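PDB 3LK5: geranylgeranyl pyrophosphate synthase from Corynebacterium glutamicum, which probably condenses allylic and isopentenyl diphosphates into longer prenyl diphosphates in a magnesium-dependent reaction. Local coordinates for residues V284-A289 with E322-T327; L290-K295 with T327-E332. One frame throughout, in Å; residues are numbered along the deposited sequence.

Contact 1. Residues V284-A289 with E322-T327; sequences VLLALA and EHIRAT
Ile324 lies against three residues of helix 284-296, and its CB bond points toward them. From CB the side chain divides. The CG2 branch, anti to the backbone N, meets Ala289 CB at 3.9 Å and, on its other contact, Leu285 CD1 at 4.0 Å. The CG1 branch passes Ala289 CB at 4.1 Å, and beyond it CD1 ends 4.4 Å from Leu286 CD1, a looser touch. The Leu285 and Ile324 side chains cross at about a right angle; the axes of the short helical segments approach to 9.9 Å at 69°. Ala289 and Ile324 have the nearest CA atoms of the two segments, 5.5 Å apart, and the Ala289 methyl points toward the other helix.

Thr327 extends the contact: its methyl CG2 packs on Ala289 O at 3.4 Å. Its OG1 lies close to Ala289 CB, donates to Ile324 O in the carbonyl plane, a notably short bond, and accepts from Ala329 N just beyond; Thr327 N also bonds Ile324 O. Helix 236-263 covers Leu285, and helix 298-307 covers Leu286. All five touching residues are buried and the pairs between side-chain carbons are apolar, which implies cohesion by dispersion and exclusion of water.

Contact 2. Residues L290-K295 with T327-E332; sequences LQRADK and TGAEEE
Arg292 reaches across the turn between helices 314-326 and 329-347 and ends edge-on against Glu332. Its CG is anti to the carbonyl carbon (chi1 -65°) and the chain runs extended to NE, which carries the guanidinium past Thr327 and Ala329 to the carboxylate. There NE and NH2 both bond Glu332 OE1, each at 3.0 Å, a side-on grip on a single oxygen. That oxygen lies in the guanidinium plane, but the two flat groups stand 78° apart. NE meets OE1 nearly in line with its C-O bond, whereas NH2 comes from above the carboxylate plane.

The remaining nitrogen, NH1, donates to Thr327 O at 3.0 Å with a bent N-H...O angle of 136°, the acceptor tilted from the guanidinium plane. Gln296 NE2 supplies that carbonyl with a second donor. Gly328 O lies over the centre of one guanidinium face, while the aliphatic part of Arg292 runs alongside the turn: CD is 3.2 Å from Thr327 O and 3.7 Å from Ala329 N, and CB is 3.9 Å from Thr327 CB. Beside it, Ala293 CB touches Thr327 CG2 at 3.8 Å.

Three bonds thus fix the rotation of the guanidinium, although the site is only partly buried. Gly328, with positive phi, leaves one helix and is the N-cap of the next, and Thr327 OG1 accepts from Ala329 N and donates to Ile324 O. The arrangement is an ST turn at a helix-to-helix junction, braced from helix 284-296 in this all-helical polyprenyl synthase.

How the contacts relate
After the helices that precede it, the chain enters helix 284-296, whose first half serves contact 1 and whose second half serves contact 2. It then passes through helix 298-307 and comes back along helix 314-326. The end of that run closes contact 1, a loop of 32 intervening residues, mostly helical; the turn into helix 329-347 closes contact 2, a loop of 31. The segments alternate along the sequence, so the two closures cross rather than nest. Thr327 belongs to both, and the contact centres lie 5 Å apart. Ala329 CB, packed 3.6 Å from Ala289 N, joins them further. Together they tie helix 284-296 to the consecutive helices 314-326 and 329-347, far from the centre of the chain.

Contact 1. Residues V284-A289 with E322-T327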
ATOM      1  N   VAL A 284      -5.154   2.012  26.953  1.00 27.67           N
ATOM      2  CA  VAL A 284      -4.648   1.699  28.281  1.00 28.15           C
ATOM      3  C   VAL A 284      -5.540   2.345  29.368  1.00 28.28           C
ATOM      4  O   VAL A 284      -5.820   1.701  30.388  1.00 28.21           O
ATOM      5  CB  VAL A 284      -3.182   2.163  28.446  1.00 28.32           C
ATOM      6  CG1 VAL A 284      -2.760   2.169  29.923  1.00 30.32           C
ATOM      7  CG2 VAL A 284      -2.243   1.235  27.596  1.00 29.13           C
ATOM      8  N   LEU A 285      -5.971   3.589  29.138  1.00 27.23           N
ATOM      9  CA  LEU A 285      -6.925   4.273  30.043  1.00 26.38           C
ATOM     10  C   LEU A 285      -8.177   3.399  30.288  1.00 27.61           C
ATOM     11  O   LEU A 285      -8.572   3.137  31.455  1.00 25.82           O
ATOM     12  CB  LEU A 285      -7.367   5.621  29.451  1.00 25.45           C
ATOM     13  CG  LEU A 285      -8.438   6.449  30.193  1.00 27.77           C
ATOM     14  CD1 LEU A 285      -7.966   6.861  31.589  1.00 24.99           C
ATOM     15  CD2 LEU A 285      -8.956   7.652  29.417  1.00 25.94           C
ATOM     16  N   LEU A 286      -8.814   2.967  29.198  1.00 27.73           N
ATOM     17  CA  LEU A 286     -10.019   2.136  29.319  1.00 28.81           C
ATOM     18  C   LEU A 286      -9.757   0.797  30.009  1.00 28.21           C
ATOM     19  O   LEU A 286     -10.559   0.373  30.854  1.00 27.88           O
ATOM     20  CB  LEU A 286     -10.719   1.947  27.953  1.00 29.22           C
ATOM     21  CG  LEU A 286     -11.994   1.088  27.956  1.00 33.13           C
ATOM     22  CD1 LEU A 286     -13.124   1.662  28.881  1.00 29.56           C
ATOM     23  CD2 LEU A 286     -12.495   0.842  26.510  1.00 30.25           C
ATOM     24  N   ALA A 287      -8.649   0.134  29.683  1.00 27.96           N
ATOM     25  CA  ALA A 287      -8.346  -1.156  30.302  1.00 28.12           C
ATOM     26  C   ALA A 287      -8.144  -1.024  31.816  1.00 28.48           C
ATOM     27  O   ALA A 287      -8.689  -1.820  32.605  1.00 28.33           O
ATOM     28  CB  ALA A 287      -7.128  -1.809  29.643  1.00 28.15           C
ATOM     29  N   LEU A 288      -7.368  -0.022  32.215  1.00 27.85           N
ATOM     30  CA  LEU A 288      -7.157   0.281  33.613  1.00 28.12           C
ATOM     31  C   LEU A 288      -8.459   0.739  34.303  1.00 27.90           C
ATOM     32  O   LEU A 288      -8.695   0.357  35.464  1.00 27.85           O
ATOM     33  CB  LEU A 288      -6.046   1.319  33.794  1.00 29.31           C
ATOM     34  CG  LEU A 288      -4.591   0.938  33.424  1.00 30.25           C
ATOM     35  CD1 LEU A 288      -3.708   2.208  33.409  1.00 28.99           C
ATOM     36  CD2 LEU A 288      -4.018  -0.100  34.393  1.00 30.36           C
ATOM     37  N   ALA A 289      -9.314   1.506  33.611  1.00 27.22           N
ATOM     38  CA  ALA A 289     -10.596   1.918  34.216  1.00 28.15           C
ATOM     39  C   ALA A 289     -11.483   0.711  34.538  1.00 29.18           C
ATOM     40  O   ALA A 289     -12.171   0.705  35.568  1.00 27.74           O
ATOM     41  CB  ALA A 289     -11.343   2.906  33.325  1.00 27.98           C
ATOM     42  N   GLU A 322     -17.229  10.283  33.241  1.00 26.54           N
ATOM     43  CA  GLU A 322     -17.161  10.506  34.703  1.00 27.08           C
ATOM     44  C   GLU A 322     -16.972   9.183  35.465  1.00 26.35           C
ATOM     45  O   GLU A 322     -16.258   9.154  36.468  1.00 25.93           O
ATOM     46  CB  GLU A 322     -18.353  11.332  35.241  1.00 27.63           C
ATOM     47  CG  GLU A 322     -18.380  12.824  34.799  1.00 33.39           C
ATOM     48  CD  GLU A 322     -17.008  13.550  34.967  1.00 28.74           C
ATOM     49  OE1 GLU A 322     -16.265  13.255  35.919  1.00 33.85           O
ATOM     50  OE2 GLU A 322     -16.671  14.424  34.138  1.00 34.31           O
ATOM     51  N   HIS A 323     -17.595   8.096  34.992  1.00 26.54           N
ATOM     52  CA  HIS A 323     -17.371   6.776  35.608  1.00 26.16           C
ATOM     53  C   HIS A 323     -15.883   6.408  35.475  1.00 25.17           C
ATOM     54  O   HIS A 323     -15.274   5.956  36.444  1.00 24.42           O
ATOM     55  CB  HIS A 323     -18.243   5.664  35.006  1.00 26.71           C
ATOM     56  CG  HIS A 323     -19.687   5.690  35.431  1.00 25.73           C
ATOM     57  ND1 HIS A 323     -20.087   5.706  36.749  1.00 26.86           N
ATOM     58  CD2 HIS A 323     -20.827   5.622  34.699  1.00 27.01           C
ATOM     59  CE1 HIS A 323     -21.410   5.706  36.816  1.00 27.07           C
ATOM     60  NE2 HIS A 323     -21.885   5.622  35.585  1.00 27.34           N
ATOM     61  N   ILE A 324     -15.301   6.628  34.290  1.00 23.96           N
ATOM     62  CA  ILE A 324     -13.880   6.389  34.086  1.00 24.69           C
ATOM     63  C   ILE A 324     -13.012   7.220  35.039  1.00 25.04           C
ATOM     64  O   ILE A 324     -12.134   6.678  35.711  1.00 26.12           O
ATOM     65  CB  ILE A 324     -13.471   6.623  32.587  1.00 25.85           C
ATOM     66  CG1 ILE A 324     -14.065   5.515  31.720  1.00 26.62           C
ATOM     67  CG2 ILE A 324     -11.922   6.662  32.412  1.00 25.50           C
ATOM     68  CD1 ILE A 324     -13.991   5.806  30.193  1.00 26.92           C
ATOM     69  N   ARG A 325     -13.266   8.525  35.116  1.00 25.21           N
ATOM     70  CA  ARG A 325     -12.526   9.386  36.034  1.00 25.46           C
ATOM     71  C   ARG A 325     -12.593   8.896  37.494  1.00 26.00           C
ATOM     72  O   ARG A 325     -11.566   8.906  38.206  1.00 26.43           O
ATOM     73  CB  ARG A 325     -13.048  10.830  35.997  1.00 25.34           C
ATOM     74  CG  ARG A 325     -12.069  11.818  36.684  1.00 22.93           C
ATOM     75  CD  ARG A 325     -12.748  13.158  37.071  1.00 24.99           C
ATOM     76  NE  ARG A 325     -13.534  13.735  35.965  1.00 22.84           N
ATOM     77  CZ  ARG A 325     -13.013  14.408  34.937  1.00 25.78           C
ATOM     78  NH1 ARG A 325     -11.690  14.628  34.861  1.00 22.56           N
ATOM     79  NH2 ARG A 325     -13.815  14.869  33.986  1.00 22.83           N
ATOM     80  N   ALA A 326     -13.785   8.477  37.929  1.00 24.93           N
ATOM     81  CA  ALA A 326     -13.967   8.082  39.346  1.00 25.13           C
ATOM     82  C   ALA A 326     -13.137   6.851  39.717  1.00 26.04           C
ATOM     83  O   ALA A 326     -12.907   6.602  40.901  1.00 25.82           O
ATOM     84  CB  ALA A 326     -15.465   7.855  39.675  1.00 24.78           C
ATOM     85  N   THR A 327     -12.676   6.089  38.715  1.00 26.15           N
ATOM     86  CA  THR A 327     -11.878   4.883  38.971  1.00 26.36           C
ATOM     87  C   THR A 327     -10.449   5.202  39.448  1.00 27.25           C
ATOM     88  O   THR A 327      -9.786   4.354  40.053  1.00 27.94           O
ATOM     89  CB  THR A 327     -11.756   3.962  37.739  1.00 27.47           C
ATOM     90  OG1 THR A 327     -10.999   4.640  36.737  1.00 25.76           O
ATOM     91  CG2 THR A 327     -13.131   3.527  37.156  1.00 24.24           C
TER

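Contact 2. Residues L290-K295 with T327-E332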
ATOM      1  N   LEU A 290     -11.466  -0.293  33.660  1.00 29.35           N
ATOM      2  CA  LEU A 290     -12.300  -1.481  33.855  1.00 29.60           C
ATOM      3  C   LEU A 290     -11.714  -2.368  34.928  1.00 29.76           C
ATOM      4  O   LEU A 290     -12.439  -2.840  35.803  1.00 29.18           O
ATOM      5  CB  LEU A 290     -12.533  -2.242  32.551  1.00 29.84           C
ATOM      6  CG  LEU A 290     -13.434  -1.514  31.553  1.00 29.73           C
ATOM      7  CD1 LEU A 290     -13.337  -2.157  30.136  1.00 30.07           C
ATOM      8  CD2 LEU A 290     -14.878  -1.477  32.058  1.00 29.80           C
ATOM      9  N   GLN A 291     -10.397  -2.550  34.899  1.00 29.47           N
ATOM     10  CA  GLN A 291      -9.679  -3.265  35.970  1.00 31.15           C
ATOM     11  C   GLN A 291     -10.083  -2.728  37.358  1.00 30.42           C
ATOM     12  O   GLN A 291     -10.431  -3.473  38.291  1.00 29.73           O
ATOM     13  CB  GLN A 291      -8.190  -3.030  35.755  1.00 33.74           C
ATOM     14  CG  GLN A 291      -7.225  -3.995  36.370  1.00 56.18           C
ATOM     15  CD  GLN A 291      -5.901  -4.015  35.597  1.00 36.44           C
ATOM     16  OE1 GLN A 291      -5.815  -4.603  34.507  1.00 56.46           O
ATOM     17  NE2 GLN A 291      -4.868  -3.397  36.170  1.00 55.89           N
ATOM     18  N   ARG A 292     -10.032  -1.411  37.491  1.00 28.45           N
ATOM     19  CA  ARG A 292     -10.352  -0.770  38.757  1.00 28.74           C
ATOM     20  C   ARG A 292     -11.835  -0.779  39.093  1.00 27.65           C
ATOM     21  O   ARG A 292     -12.209  -1.049  40.240  1.00 28.33           O
ATOM     22  CB  ARG A 292      -9.852   0.672  38.710  1.00 30.11           C
ATOM     23  CG  ARG A 292      -8.381   0.812  38.623  1.00 31.98           C
ATOM     24  CD  ARG A 292      -8.049   2.267  38.328  1.00 33.22           C
ATOM     25  NE  ARG A 292      -6.674   2.502  38.693  1.00 34.01           N
ATOM     26  CZ  ARG A 292      -6.297   2.902  39.898  1.00 35.21           C
ATOM     27  NH1 ARG A 292      -7.197   3.166  40.832  1.00 34.31           N
ATOM     28  NH2 ARG A 292      -5.017   3.074  40.152  1.00 34.35           N
ATOM     29  N   ALA A 293     -12.693  -0.493  38.115  1.00 26.85           N
ATOM     30  CA  ALA A 293     -14.136  -0.377  38.370  1.00 27.51           C
ATOM     31  C   ALA A 293     -14.728  -1.709  38.810  1.00 28.56           C
ATOM     32  O   ALA A 293     -15.665  -1.740  39.646  1.00 27.86           O
ATOM     33  CB  ALA A 293     -14.870   0.115  37.144  1.00 27.38           C
ATOM     34  N   ASP A 294     -14.201  -2.793  38.229  1.00 29.22           N
ATOM     35  CA  ASP A 294     -14.592  -4.154  38.641  1.00 30.40           C
ATOM     36  C   ASP A 294     -14.398  -4.355  40.140  1.00 31.64           C
ATOM     37  O   ASP A 294     -15.160  -5.096  40.754  1.00 32.30           O
ATOM     38  CB  ASP A 294     -13.817  -5.221  37.852  1.00 30.52           C
ATOM     39  CG  ASP A 294     -14.447  -5.527  36.513  1.00 29.63           C
ATOM     40  OD1 ASP A 294     -15.615  -5.121  36.274  1.00 30.70           O
ATOM     41  OD2 ASP A 294     -13.774  -6.175  35.668  1.00 32.01           O
ATOM     42  N   LYS A 295     -13.393  -3.686  40.718  1.00 31.55           N
ATOM     43  CA  LYS A 295     -13.115  -3.726  42.172  1.00 33.05           C
ATOM     44  C   LYS A 295     -13.889  -2.666  43.000  1.00 31.96           C
ATOM     45  O   LYS A 295     -14.086  -2.823  44.203  1.00 31.90           O
ATOM     46  CB  LYS A 295     -11.608  -3.558  42.437  1.00 35.75           C
ATOM     47  CG  LYS A 295     -10.715  -4.647  41.811  1.00 48.29           C
ATOM     48  CD  LYS A 295     -10.358  -5.683  42.863  1.00 40.04           C
ATOM     49  CE  LYS A 295      -9.850  -6.993  42.254  1.00 49.50           C
ATOM     50  NZ  LYS A 295     -10.234  -8.143  43.176  1.00 42.46           N
ATOM     51  N   THR A 327     -12.676   6.089  38.715  1.00 26.15           N
ATOM     52  CA  THR A 327     -11.878   4.883  38.971  1.00 26.36           C
ATOM     53  C   THR A 327     -10.449   5.202  39.448  1.00 27.25           C
ATOM     54  O   THR A 327      -9.786   4.354  40.053  1.00 27.94           O
ATOM     55  CB  THR A 327     -11.756   3.962  37.739  1.00 27.47           C
ATOM     56  OG1 THR A 327     -10.999   4.640  36.737  1.00 25.76           O
ATOM     57  CG2 THR A 327     -13.131   3.527  37.156  1.00 24.24           C
ATOM     58  N   GLY A 328      -9.967   6.418  39.186  1.00 26.42           N
ATOM     59  CA  GLY A 328      -8.555   6.717  39.432  1.00 26.36           C
ATOM     60  C   GLY A 328      -7.608   6.378  38.269  1.00 26.18           C
ATOM     61  O   GLY A 328      -6.388   6.625  38.361  1.00 26.96           O
ATOM     62  N   ALA A 329      -8.139   5.818  37.183  1.00 24.99           N
ATOM     63  CA  ALA A 329      -7.294   5.389  36.075  1.00 24.70           C
ATOM     64  C   ALA A 329      -6.589   6.575  35.406  1.00 25.38           C
ATOM     65  O   ALA A 329      -5.461   6.422  34.959  1.00 26.18           O
ATOM     66  CB  ALA A 329      -8.090   4.581  35.032  1.00 24.29           C
ATOM     67  N   GLU A 330      -7.243   7.738  35.337  1.00 25.97           N
ATOM     68  CA  GLU A 330      -6.616   8.912  34.696  1.00 27.08           C
ATOM     69  C   GLU A 330      -5.278   9.285  35.369  1.00 27.54           C
ATOM     70  O   GLU A 330      -4.241   9.483  34.699  1.00 27.53           O
ATOM     71  CB  GLU A 330      -7.602  10.089  34.636  1.00 27.56           C
ATOM     72  CG  GLU A 330      -6.991  11.379  34.031  1.00 29.73           C
ATOM     73  CD  GLU A 330      -7.962  12.519  34.041  1.00 30.07           C
ATOM     74  OE1 GLU A 330      -8.939  12.497  34.863  1.00 30.44           O
ATOM     75  OE2 GLU A 330      -7.761  13.460  33.250  1.00 30.15           O
ATOM     76  N   GLU A 331      -5.264   9.351  36.700  1.00 26.64           N
ATOM     77  CA  GLU A 331      -4.010   9.573  37.405  1.00 26.23           C
ATOM     78  C   GLU A 331      -2.964   8.500  37.185  1.00 25.12           C
ATOM     79  O   GLU A 331      -1.782   8.806  37.120  1.00 25.54           O
ATOM     80  CB  GLU A 331      -4.218   9.881  38.927  1.00 28.44           C
ATOM     81  CG  GLU A 331      -5.586   9.590  39.505  1.00 57.37           C
ATOM     82  CD  GLU A 331      -6.676  10.555  39.067  1.00 31.20           C
ATOM     83  OE1 GLU A 331      -6.496  11.789  39.207  1.00 56.98           O
ATOM     84  OE2 GLU A 331      -7.729  10.067  38.598  1.00 57.01           O
ATOM     85  N   GLU A 332      -3.363   7.231  37.090  1.00 24.68           N
ATOM     86  CA  GLU A 332      -2.401   6.185  36.791  1.00 26.97           C
ATOM     87  C   GLU A 332      -1.772   6.388  35.384  1.00 26.23           C
ATOM     88  O   GLU A 332      -0.572   6.221  35.191  1.00 27.41           O
ATOM     89  CB  GLU A 332      -3.085   4.801  36.879  1.00 29.37           C
ATOM     90  CG  GLU A 332      -2.118   3.640  36.768  1.00 33.54           C
ATOM     91  CD  GLU A 332      -2.754   2.259  37.120  1.00 34.22           C
ATOM     92  OE1 GLU A 332      -3.966   2.183  37.485  1.00 33.51           O
ATOM     93  OE2 GLU A 332      -2.013   1.249  37.024  1.00 34.65           O
TER